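Local coordinates for protein probable aminotransferase (Pseudomonas aeruginosa, PDB 5YKR) that is probably an aminotransferase of class III, a pyridoxal-phosphate-dependent fold-type I protein whose cofactor is carried on a lysine, at residues M88-A99 against A341-Y352; V135-F145 against F325-L336. One frame throughout, in Å; residues are numbered along the deposited sequence.

Followed from the N terminus, the chain first lays down residues 88-99, a loop running into helix 94-104, and then 135-145, where strand 132-136, outermost within this chain in the seven-stranded sheet, leads into helix 139-154. It crosses the rest of that sheet and the cofactor-bearing lysine before 325-336 returns to close interaction 2, a loop of 179 intervening residues. Helix 333-346 carries straight on, and its end, with the start of helix 349-372, closes interaction 1. The smaller loop therefore lies wholly within the larger one. Helix 333-346 serves both contacts, tying strand 132-136 at its start to helix 94-104 at its end, and both contacts also touch the second subunit.

Interaction 1 (M88-A99 against A341-Y352); sequences MFGHAQPAVADA and ATFAEVMTEDAY
Phe89 reaches into the break between helices 333-346 and 349-372, where its ring meets Met347, Tyr352 and Val346. Met347 lies over one face, opposite Met88 CG: its CG stands 3.8 Å from the Phe89 ring centroid in a CH-pi contact, while SD, 4.6 Å from the same centroid, makes an oblique Met-aromatic contact. Tyr352 takes the ring edge. The two rings form an offset edge-to-face pair with planes at 69°, the edge of Phe89 turned to the face of Tyr352, whose OH is hydrogen-bonded to Ile264 O.

The aliphatic packing centres on Val346, whose two branches divide the work. CG1, anti to the backbone N (chi1 178°), presses on Phe89 CB at 3.4 Å; CG2 meets Val96 CG2 at 3.7 Å. Farther along, where alanines line the two helices, Ala341 CB rests 3.6 Å from Ala95 O and 3.8 Å from Ala99 CB.

Two side-chain hydrogen bonds shape the segments from within. Gln93 folds back so that NE2 donates to Phe89 O at 2.8 Å, holding its amide beside Val346. Thr348 N-caps the next helix, its OG1 accepting from Ala351 N.

The short segments 94-99 and 341-346 run roughly antiparallel, their axes 9.0 Å apart at closest approach and 148° between directions. Phe343 turns to helix 115-128, and Asp98 forms a salt bridge with Arg105 of the second subunit.

Interaction 2 (V135-F145 against F325-L336); sequences VTTSATDANRF and FGGTLAGNALQL
Gln335 OE1 is gripped by two backbone N-H groups of its own segment, Asn332 N at 3.0 Å and, weakly, Gly331 N. The Asn332 bond is half of a capping box at the start of helix 333-346: Asn332 OD1 answers by accepting from Gln335 N in a nearly straight bond. Extended beyond CG (chi2 179°), the Gln335 chain carries its amide across the contact. Gln335 NE2 donates to Thr136 O at 3.1 Å, coming from above the carbonyl plane, and also to Pro293 O. One side chain thus joins the helix cap to the end of strand 132-136.

Val135 and Gln335 run past one another head to tail, with Val135 CG1 3.4 Å from Gln335 OE1, and Ala330 CB sits 3.6 Å from Val135 O. Ser138 N-caps helix 139-154, which holds Thr140, whose OG1 binds a phosphate oxygen of the lysine-linked cofactor; Thr328 OG1 hydrogen-bonds to the modified lysine LLP of the second subunit.

At the far end the Phe145 ring has Phe325 CB over one face and, toward the rim of the other, Asp141 O. The phenyl rings meet offset edge-to-face, Phe325 presenting its edge, while Gly326 N comes within 3.4 Å of Phe145 CE2.

Interaction 1 (M88-A99 against A341-Y352)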
loop_
_atom_site.group_PDB
_atom_site.type_symbol
_atom_site.label_atom_id
_atom_site.label_comp_id
_atom_site.label_asym_id
_atom_site.label_seq_id
_atom_site.Cartn_x
_atom_site.Cartn_y
_atom_site.Cartn_z
ATOM N N MET A 88 -14.123 -6.119 8.865
ATOM C CA MET A 88 -14.374 -6.705 10.172
ATOM C C MET A 88 -15.612 -6.184 10.895
ATOM O O MET A 88 -16.274 -6.959 11.624
ATOM C CB MET A 88 -13.138 -6.467 11.071
ATOM C CG MET A 88 -13.358 -6.827 12.518
ATOM S SD MET A 88 -11.824 -6.716 13.415
ATOM C CE MET A 88 -12.475 -7.055 15.012
ATOM N N PHE A 89 -15.903 -4.898 10.746
ATOM C CA PHE A 89 -17.093 -4.335 11.402
ATOM C C PHE A 89 -18.348 -4.299 10.569
ATOM O O PHE A 89 -19.328 -3.657 10.951
ATOM C CB PHE A 89 -16.754 -2.977 12.038
ATOM C CG PHE A 89 -15.669 -3.088 13.047
ATOM C CD1 PHE A 89 -15.990 -3.451 14.353
ATOM C CD2 PHE A 89 -14.346 -2.860 12.698
ATOM C CE1 PHE A 89 -15.019 -3.662 15.267
ATOM C CE2 PHE A 89 -13.337 -3.110 13.632
ATOM C CZ PHE A 89 -13.717 -3.492 14.913
ATOM N N GLY A 90 -18.328 -5.065 9.468
ATOM C CA GLY A 90 -19.444 -5.159 8.537
ATOM C C GLY A 90 -19.217 -4.369 7.265
ATOM O O GLY A 90 -18.358 -3.459 7.180
ATOM N N HIS A 91 -20.001 -4.703 6.262
ATOM C CA HIS A 91 -20.014 -3.958 5.021
ATOM C C HIS A 91 -20.831 -2.692 5.164
ATOM O O HIS A 91 -21.897 -2.709 5.781
ATOM C CB HIS A 91 -20.554 -4.830 3.904
ATOM C CG HIS A 91 -19.755 -6.063 3.691
ATOM N ND1 HIS A 91 -18.444 -6.039 3.289
ATOM C CD2 HIS A 91 -20.074 -7.364 3.900
ATOM C CE1 HIS A 91 -18.003 -7.287 3.197
ATOM N NE2 HIS A 91 -18.965 -8.122 3.585
ATOM N N ALA A 92 -20.369 -1.609 4.515
ATOM C CA ALA A 92 -21.196 -0.420 4.391
ATOM C C ALA A 92 -21.697 0.124 5.754
ATOM O O ALA A 92 -22.882 0.477 5.903
ATOM C CB ALA A 92 -22.376 -0.689 3.442
ATOM N N GLN A 93 -20.818 0.167 6.742
ATOM C CA GLN A 93 -21.163 0.836 8.027
ATOM C C GLN A 93 -21.590 2.258 7.731
ATOM O O GLN A 93 -20.868 3.006 7.089
ATOM C CB GLN A 93 -19.945 0.833 8.962
ATOM C CG GLN A 93 -19.796 -0.303 9.918
ATOM C CD GLN A 93 -20.757 -0.296 11.070
ATOM O OE1 GLN A 93 -21.577 0.656 11.276
ATOM N NE2 GLN A 93 -20.673 -1.387 11.864
ATOM N N PRO A 94 -22.811 2.659 8.145
ATOM C CA PRO A 94 -23.314 3.923 7.672
ATOM C C PRO A 94 -22.461 5.155 8.038
ATOM O O PRO A 94 -22.279 6.042 7.185
ATOM C CB PRO A 94 -24.704 4.021 8.295
ATOM C CG PRO A 94 -25.055 2.662 8.611
ATOM C CD PRO A 94 -23.845 1.841 8.790
ATOM N N ALA A 95 -21.914 5.201 9.262
ATOM C CA ALA A 95 -21.125 6.366 9.618
ATOM C C ALA A 95 -19.851 6.462 8.764
ATOM O O ALA A 95 -19.377 7.568 8.428
ATOM C CB ALA A 95 -20.743 6.339 11.080
ATOM N N VAL A 96 -19.280 5.301 8.445
ATOM C CA VAL A 96 -18.046 5.246 7.733
ATOM C C VAL A 96 -18.273 5.550 6.263
ATOM O O VAL A 96 -17.565 6.387 5.669
ATOM C CB VAL A 96 -17.312 3.908 7.939
ATOM C CG1 VAL A 96 -15.986 3.860 7.182
ATOM C CG2 VAL A 96 -17.080 3.623 9.423
ATOM N N ALA A 97 -19.292 4.949 5.674
ATOM C CA ALA A 97 -19.662 5.266 4.293
ATOM C C ALA A 97 -20.026 6.728 4.108
ATOM O O ALA A 97 -19.608 7.355 3.122
ATOM C CB ALA A 97 -20.785 4.384 3.809
ATOM N N ASP A 98 -20.758 7.297 5.080
ATOM C CA ASP A 98 -21.114 8.704 5.028
ATOM C C ASP A 98 -19.885 9.607 5.102
ATOM O O ASP A 98 -19.789 10.611 4.377
ATOM C CB ASP A 98 -22.104 9.100 6.134
ATOM C CG ASP A 98 -23.546 8.610 5.864
ATOM O OD1 ASP A 98 -23.885 8.085 4.751
ATOM O OD2 ASP A 98 -24.329 8.753 6.823
ATOM N N ALA A 99 -18.938 9.244 5.989
ATOM C CA ALA A 99 -17.716 10.029 6.136
ATOM C C ALA A 99 -16.886 9.981 4.836
ATOM O O ALA A 99 -16.305 11.003 4.412
ATOM C CB ALA A 99 -16.890 9.537 7.287
ATOM N N ALA A 341 -14.478 8.157 11.655
ATOM C CA ALA A 341 -15.770 7.531 11.823
ATOM C C ALA A 341 -15.670 6.165 12.457
ATOM O O ALA A 341 -16.490 5.778 13.295
ATOM C CB ALA A 341 -16.476 7.443 10.485
ATOM N N THR A 342 -14.671 5.378 12.050
ATOM C CA THR A 342 -14.515 4.065 12.607
ATOM C C THR A 342 -14.251 4.082 14.094
ATOM O O THR A 342 -14.897 3.331 14.872
ATOM C CB THR A 342 -13.380 3.323 11.841
ATOM O OG1 THR A 342 -13.757 3.181 10.470
ATOM C CG2 THR A 342 -13.115 1.957 12.460
ATOM N N PHE A 343 -13.278 4.886 14.527
ATOM C CA PHE A 343 -12.952 4.925 15.926
ATOM C C PHE A 343 -14.040 5.580 16.786
ATOM O O PHE A 343 -14.298 5.145 17.916
ATOM C CB PHE A 343 -11.619 5.608 16.163
ATOM C CG PHE A 343 -10.437 4.883 15.544
ATOM C CD1 PHE A 343 -10.221 3.535 15.800
ATOM C CD2 PHE A 343 -9.515 5.549 14.769
ATOM C CE1 PHE A 343 -9.131 2.851 15.253
ATOM C CE2 PHE A 343 -8.398 4.895 14.243
ATOM C CZ PHE A 343 -8.239 3.550 14.461
ATOM N N ALA A 344 -14.697 6.592 16.243
ATOM C CA ALA A 344 -15.716 7.333 17.059
ATOM C C ALA A 344 -17.035 6.574 17.148
ATOM O O ALA A 344 -17.697 6.602 18.181
ATOM C CB ALA A 344 -15.947 8.697 16.474
ATOM N N GLU A 345 -17.429 5.930 16.049
ATOM C CA GLU A 345 -18.783 5.409 15.912
ATOM C C GLU A 345 -18.915 3.911 15.816
ATOM O O GLU A 345 -20.006 3.393 16.097
ATOM C CB GLU A 345 -19.488 6.049 14.708
ATOM C CG GLU A 345 -19.437 7.558 14.680
ATOM C CD GLU A 345 -20.187 8.234 15.806
ATOM O OE1 GLU A 345 -21.147 7.632 16.356
ATOM O OE2 GLU A 345 -19.801 9.355 16.131
ATOM N N VAL A 346 -17.841 3.197 15.463
ATOM C CA VAL A 346 -17.957 1.774 15.148
ATOM C C VAL A 346 -17.271 0.866 16.173
ATOM O O VAL A 346 -17.848 -0.082 16.638
ATOM C CB VAL A 346 -17.429 1.501 13.721
ATOM C CG1 VAL A 346 -17.481 0.031 13.374
ATOM C CG2 VAL A 346 -18.233 2.297 12.707
ATOM N N MET A 347 -16.005 1.135 16.482
ATOM C CA MET A 347 -15.171 0.284 17.345
ATOM C C MET A 347 -15.395 0.627 18.803
ATOM O O MET A 347 -14.489 1.092 19.502
ATOM C CB MET A 347 -13.702 0.473 16.951
ATOM C CG MET A 347 -13.394 -0.080 15.612
ATOM S SD MET A 347 -11.696 0.077 15.096
ATOM C CE MET A 347 -10.831 -0.814 16.354
ATOM N N THR A 348 -16.630 0.413 19.243
ATOM C CA THR A 348 -17.068 0.769 20.576
ATOM C C THR A 348 -17.178 -0.454 21.485
ATOM O O THR A 348 -17.213 -1.589 21.045
ATOM C CB THR A 348 -18.448 1.446 20.533
ATOM O OG1 THR A 348 -19.405 0.481 20.058
ATOM C CG2 THR A 348 -18.391 2.658 19.642
ATOM N N GLU A 349 -17.276 -0.182 22.784
ATOM C CA GLU A 349 -17.460 -1.264 23.767
ATOM C C GLU A 349 -18.756 -2.017 23.449
ATOM O O GLU A 349 -18.793 -3.238 23.543
ATOM C CB GLU A 349 -17.540 -0.695 25.206
ATOM C CG GLU A 349 -17.805 -1.727 26.302
ATOM C CD GLU A 349 -17.731 -1.102 27.704
ATOM O OE1 GLU A 349 -16.579 -0.963 28.167
ATOM O OE2 GLU A 349 -18.773 -0.723 28.342
ATOM N N ASP A 350 -19.824 -1.307 23.080
ATOM C CA ASP A 350 -21.093 -1.978 22.788
ATOM C C ASP A 350 -20.993 -2.891 21.563
ATOM O O ASP A 350 -21.558 -3.990 21.521
ATOM C CB ASP A 350 -22.231 -0.962 22.548
ATOM C CG ASP A 350 -22.715 -0.247 23.788
ATOM O OD1 ASP A 350 -22.417 -0.648 24.917
ATOM O OD2 ASP A 350 -23.474 0.766 23.637
ATOM N N ALA A 351 -20.267 -2.417 20.555
ATOM C CA ALA A 351 -20.078 -3.207 19.329
ATOM C C ALA A 351 -19.356 -4.517 19.682
ATOM O O ALA A 351 -19.757 -5.606 19.257
ATOM C CB ALA A 351 -19.301 -2.425 18.298
ATOM N N TYR A 352 -18.265 -4.373 20.435
ATOM C CA TYR A 352 -17.498 -5.552 20.795
ATOM C C TYR A 352 -18.308 -6.505 21.691
ATOM O O TYR A 352 -18.189 -7.706 21.578
ATOM C CB TYR A 352 -16.168 -5.184 21.399
ATOM C CG TYR A 352 -15.070 -4.900 20.387
ATOM C CD1 TYR A 352 -14.835 -3.609 19.905
ATOM C CD2 TYR A 352 -14.215 -5.902 19.980
ATOM C CE1 TYR A 352 -13.787 -3.344 19.027
ATOM C CE2 TYR A 352 -13.202 -5.652 19.071
ATOM C CZ TYR A 352 -12.975 -4.388 18.614
ATOM O OH TYR A 352 -11.906 -4.150 17.781
#

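Interaction 2 (V135-F145 against F325-L336)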
loop_
_atom_site.group_PDB
_atom_site.type_symbol
_atom_site.label_atom_id
_atom_site.label_comp_id
_atom_site.label_asym_id
_atom_site.label_seq_id
_atom_site.Cartn_x
_atom_site.Cartn_y
_atom_site.Cartn_z
ATOM N N VAL A 135 0.508 7.024 9.499
ATOM C CA VAL A 135 -0.425 6.261 8.646
ATOM C C VAL A 135 0.261 5.781 7.405
ATOM O O VAL A 135 1.086 6.506 6.817
ATOM C CB VAL A 135 -1.626 7.142 8.245
ATOM C CG1 VAL A 135 -2.625 6.431 7.351
ATOM C CG2 VAL A 135 -2.311 7.690 9.464
ATOM N N THR A 136 -0.057 4.575 7.002
ATOM C CA THR A 136 0.405 3.970 5.746
ATOM C C THR A 136 -0.802 3.549 4.879
ATOM O O THR A 136 -1.959 3.665 5.320
ATOM C CB THR A 136 1.304 2.774 5.995
ATOM O OG1 THR A 136 0.498 1.755 6.587
ATOM C CG2 THR A 136 2.521 3.112 6.840
ATOM N N THR A 137 -0.534 2.961 3.716
ATOM C CA THR A 137 -1.629 2.391 2.882
ATOM C C THR A 137 -1.860 0.913 3.102
ATOM O O THR A 137 -2.728 0.351 2.438
ATOM C CB THR A 137 -1.407 2.739 1.396
ATOM O OG1 THR A 137 -0.158 2.252 0.960
ATOM C CG2 THR A 137 -1.457 4.225 1.167
ATOM N N SER A 138 -1.112 0.289 4.002
ATOM C CA SER A 138 -1.349 -1.153 4.343
ATOM C C SER A 138 -0.583 -1.546 5.599
ATOM O O SER A 138 0.423 -0.955 5.939
ATOM C CB SER A 138 -0.856 -2.042 3.215
ATOM O OG SER A 138 0.569 -2.011 3.082
ATOM N N ALA A 139 -1.052 -2.604 6.246
ATOM C CA ALA A 139 -0.332 -3.183 7.362
ATOM C C ALA A 139 1.071 -3.625 6.945
ATOM O O ALA A 139 2.016 -3.468 7.690
ATOM C CB ALA A 139 -1.096 -4.328 7.989
ATOM N N THR A 140 1.183 -4.218 5.756
ATOM C CA THR A 140 2.517 -4.565 5.275
ATOM C C THR A 140 3.467 -3.380 5.336
ATOM O O THR A 140 4.608 -3.515 5.843
ATOM C CB THR A 140 2.450 -5.069 3.823
ATOM O OG1 THR A 140 1.761 -6.319 3.766
ATOM C CG2 THR A 140 3.827 -5.244 3.253
ATOM N N ASP A 141 3.023 -2.244 4.827
ATOM C CA ASP A 141 3.910 -1.099 4.779
ATOM C C ASP A 141 4.231 -0.581 6.177
ATOM O O ASP A 141 5.351 -0.157 6.438
ATOM C CB ASP A 141 3.304 0.011 3.935
ATOM C CG ASP A 141 3.414 -0.237 2.466
ATOM O OD1 ASP A 141 4.007 -1.262 2.029
ATOM O OD2 ASP A 141 2.934 0.668 1.721
ATOM N N ALA A 142 3.252 -0.601 7.088
ATOM C CA ALA A 142 3.534 -0.247 8.461
ATOM C C ALA A 142 4.662 -1.116 9.032
ATOM O O ALA A 142 5.635 -0.621 9.598
ATOM C CB ALA A 142 2.287 -0.299 9.328
ATOM N N ASN A 143 4.555 -2.421 8.806
ATOM C CA ASN A 143 5.633 -3.333 9.265
ATOM C C ASN A 143 6.965 -3.033 8.578
ATOM O O ASN A 143 7.992 -2.951 9.261
ATOM C CB ASN A 143 5.191 -4.785 9.087
ATOM C CG ASN A 143 4.160 -5.224 10.102
ATOM O OD1 ASN A 143 4.169 -4.778 11.246
ATOM N ND2 ASN A 143 3.274 -6.125 9.694
ATOM N N ARG A 144 6.974 -2.863 7.243
ATOM C CA ARG A 144 8.230 -2.590 6.543
ATOM C C ARG A 144 8.899 -1.347 7.074
ATOM O O ARG A 144 10.136 -1.282 7.251
ATOM C CB ARG A 144 7.956 -2.347 4.997
ATOM C CG ARG A 144 7.461 -3.559 4.275
ATOM C CD ARG A 144 7.559 -3.392 2.795
ATOM N NE ARG A 144 6.842 -2.285 2.161
ATOM C CZ ARG A 144 7.382 -1.382 1.367
ATOM N NH1 ARG A 144 8.661 -1.220 1.245
ATOM N NH2 ARG A 144 6.571 -0.605 0.711
ATOM N N PHE A 145 8.086 -0.307 7.267
ATOM C CA PHE A 145 8.631 1.011 7.610
ATOM C C PHE A 145 9.122 1.047 9.054
ATOM O O PHE A 145 10.165 1.594 9.331
ATOM C CB PHE A 145 7.596 2.106 7.361
ATOM C CG PHE A 145 7.129 2.226 5.920
ATOM C CD1 PHE A 145 7.821 1.654 4.876
ATOM C CD2 PHE A 145 6.006 2.975 5.620
ATOM C CE1 PHE A 145 7.370 1.766 3.576
ATOM C CE2 PHE A 145 5.574 3.112 4.319
ATOM C CZ PHE A 145 6.256 2.520 3.283
ATOM N N PHE A 325 10.722 5.661 2.899
ATOM C CA PHE A 325 9.424 5.155 3.364
ATOM C C PHE A 325 8.407 6.301 3.208
ATOM O O PHE A 325 8.716 7.379 2.723
ATOM C CB PHE A 325 9.495 4.617 4.815
ATOM C CG PHE A 325 9.738 5.644 5.886
ATOM C CD1 PHE A 325 10.970 6.253 6.036
ATOM C CD2 PHE A 325 8.713 5.977 6.774
ATOM C CE1 PHE A 325 11.173 7.182 7.029
ATOM C CE2 PHE A 325 8.908 6.902 7.784
ATOM C CZ PHE A 325 10.134 7.526 7.897
ATOM N N GLY A 326 7.196 6.042 3.657
ATOM C CA GLY A 326 6.004 6.861 3.387
ATOM C C GLY A 326 5.473 6.412 2.087
ATOM O O GLY A 326 6.050 5.484 1.496
ATOM N N GLY A 327 4.515 7.115 1.547
ATOM C CA GLY A 327 3.859 6.784 0.290
ATOM C C GLY A 327 2.941 7.959 -0.080
ATOM O O GLY A 327 2.420 8.690 0.812
ATOM N N THR A 328 2.722 8.153 -1.370
ATOM C CA THR A 328 2.058 9.373 -1.840
ATOM C C THR A 328 0.641 9.550 -1.324
ATOM O O THR A 328 0.226 10.686 -1.040
ATOM C CB THR A 328 2.134 9.454 -3.359
ATOM O OG1 THR A 328 3.511 9.274 -3.798
ATOM C CG2 THR A 328 1.564 10.771 -3.882
ATOM N N LEU A 329 -0.116 8.457 -1.185
ATOM C CA LEU A 329 -1.472 8.508 -0.729
ATOM C C LEU A 329 -1.601 8.101 0.736
ATOM O O LEU A 329 -2.703 8.017 1.286
ATOM C CB LEU A 329 -2.425 7.717 -1.613
ATOM C CG LEU A 329 -2.805 8.435 -2.912
ATOM C CD1 LEU A 329 -1.690 8.470 -3.917
ATOM C CD2 LEU A 329 -4.037 7.836 -3.562
ATOM N N ALA A 330 -0.462 7.872 1.408
ATOM C CA ALA A 330 -0.527 7.562 2.831
ATOM C C ALA A 330 -0.927 8.779 3.671
ATOM O O ALA A 330 -0.413 9.867 3.488
ATOM C CB ALA A 330 0.815 7.054 3.286
ATOM N N GLY A 331 -1.791 8.541 4.656
ATOM C CA GLY A 331 -2.222 9.592 5.532
ATOM C C GLY A 331 -3.108 10.619 4.879
ATOM O O GLY A 331 -3.081 11.804 5.294
ATOM N N ASN A 332 -3.853 10.229 3.846
ATOM C CA ASN A 332 -4.653 11.188 3.112
ATOM C C ASN A 332 -5.981 11.549 3.786
ATOM O O ASN A 332 -6.435 10.880 4.707
ATOM C CB ASN A 332 -4.774 10.826 1.632
ATOM C CG ASN A 332 -5.737 9.767 1.275
ATOM O OD1 ASN A 332 -6.634 9.382 2.018
ATOM N ND2 ASN A 332 -5.561 9.300 0.019
ATOM N N ALA A 333 -6.602 12.613 3.283
ATOM C CA ALA A 333 -7.814 13.112 3.913
ATOM C C ALA A 333 -8.936 12.061 3.950
ATOM O O ALA A 333 -9.674 11.953 4.929
ATOM C CB ALA A 333 -8.278 14.356 3.156
ATOM N N LEU A 334 -9.039 11.292 2.879
ATOM C CA LEU A 334 -10.110 10.280 2.814
ATOM C C LEU A 334 -9.887 9.187 3.850
ATOM O O LEU A 334 -10.822 8.786 4.567
ATOM C CB LEU A 334 -10.152 9.701 1.390
ATOM C CG LEU A 334 -11.389 8.905 1.073
ATOM C CD1 LEU A 334 -12.585 9.828 1.057
ATOM C CD2 LEU A 334 -11.281 8.195 -0.237
ATOM N N GLN A 335 -8.648 8.698 3.986
ATOM C CA GLN A 335 -8.333 7.716 5.021
ATOM C C GLN A 335 -8.654 8.238 6.404
ATOM O O GLN A 335 -9.258 7.547 7.224
ATOM C CB GLN A 335 -6.846 7.360 5.021
ATOM C CG GLN A 335 -6.349 6.515 3.836
ATOM C CD GLN A 335 -4.830 6.289 4.010
ATOM O OE1 GLN A 335 -4.098 7.245 4.347
ATOM N NE2 GLN A 335 -4.365 5.067 3.871
ATOM N N LEU A 336 -8.240 9.481 6.678
ATOM C CA LEU A 336 -8.422 10.027 8.009
ATOM C C LEU A 336 -9.920 10.217 8.357
ATOM O O LEU A 336 -10.338 10.003 9.503
ATOM C CB LEU A 336 -7.644 11.340 8.168
ATOM C CG LEU A 336 -6.203 11.186 8.690
ATOM C CD1 LEU A 336 -6.192 10.704 10.139
ATOM C CD2 LEU A 336 -5.337 10.259 7.861
#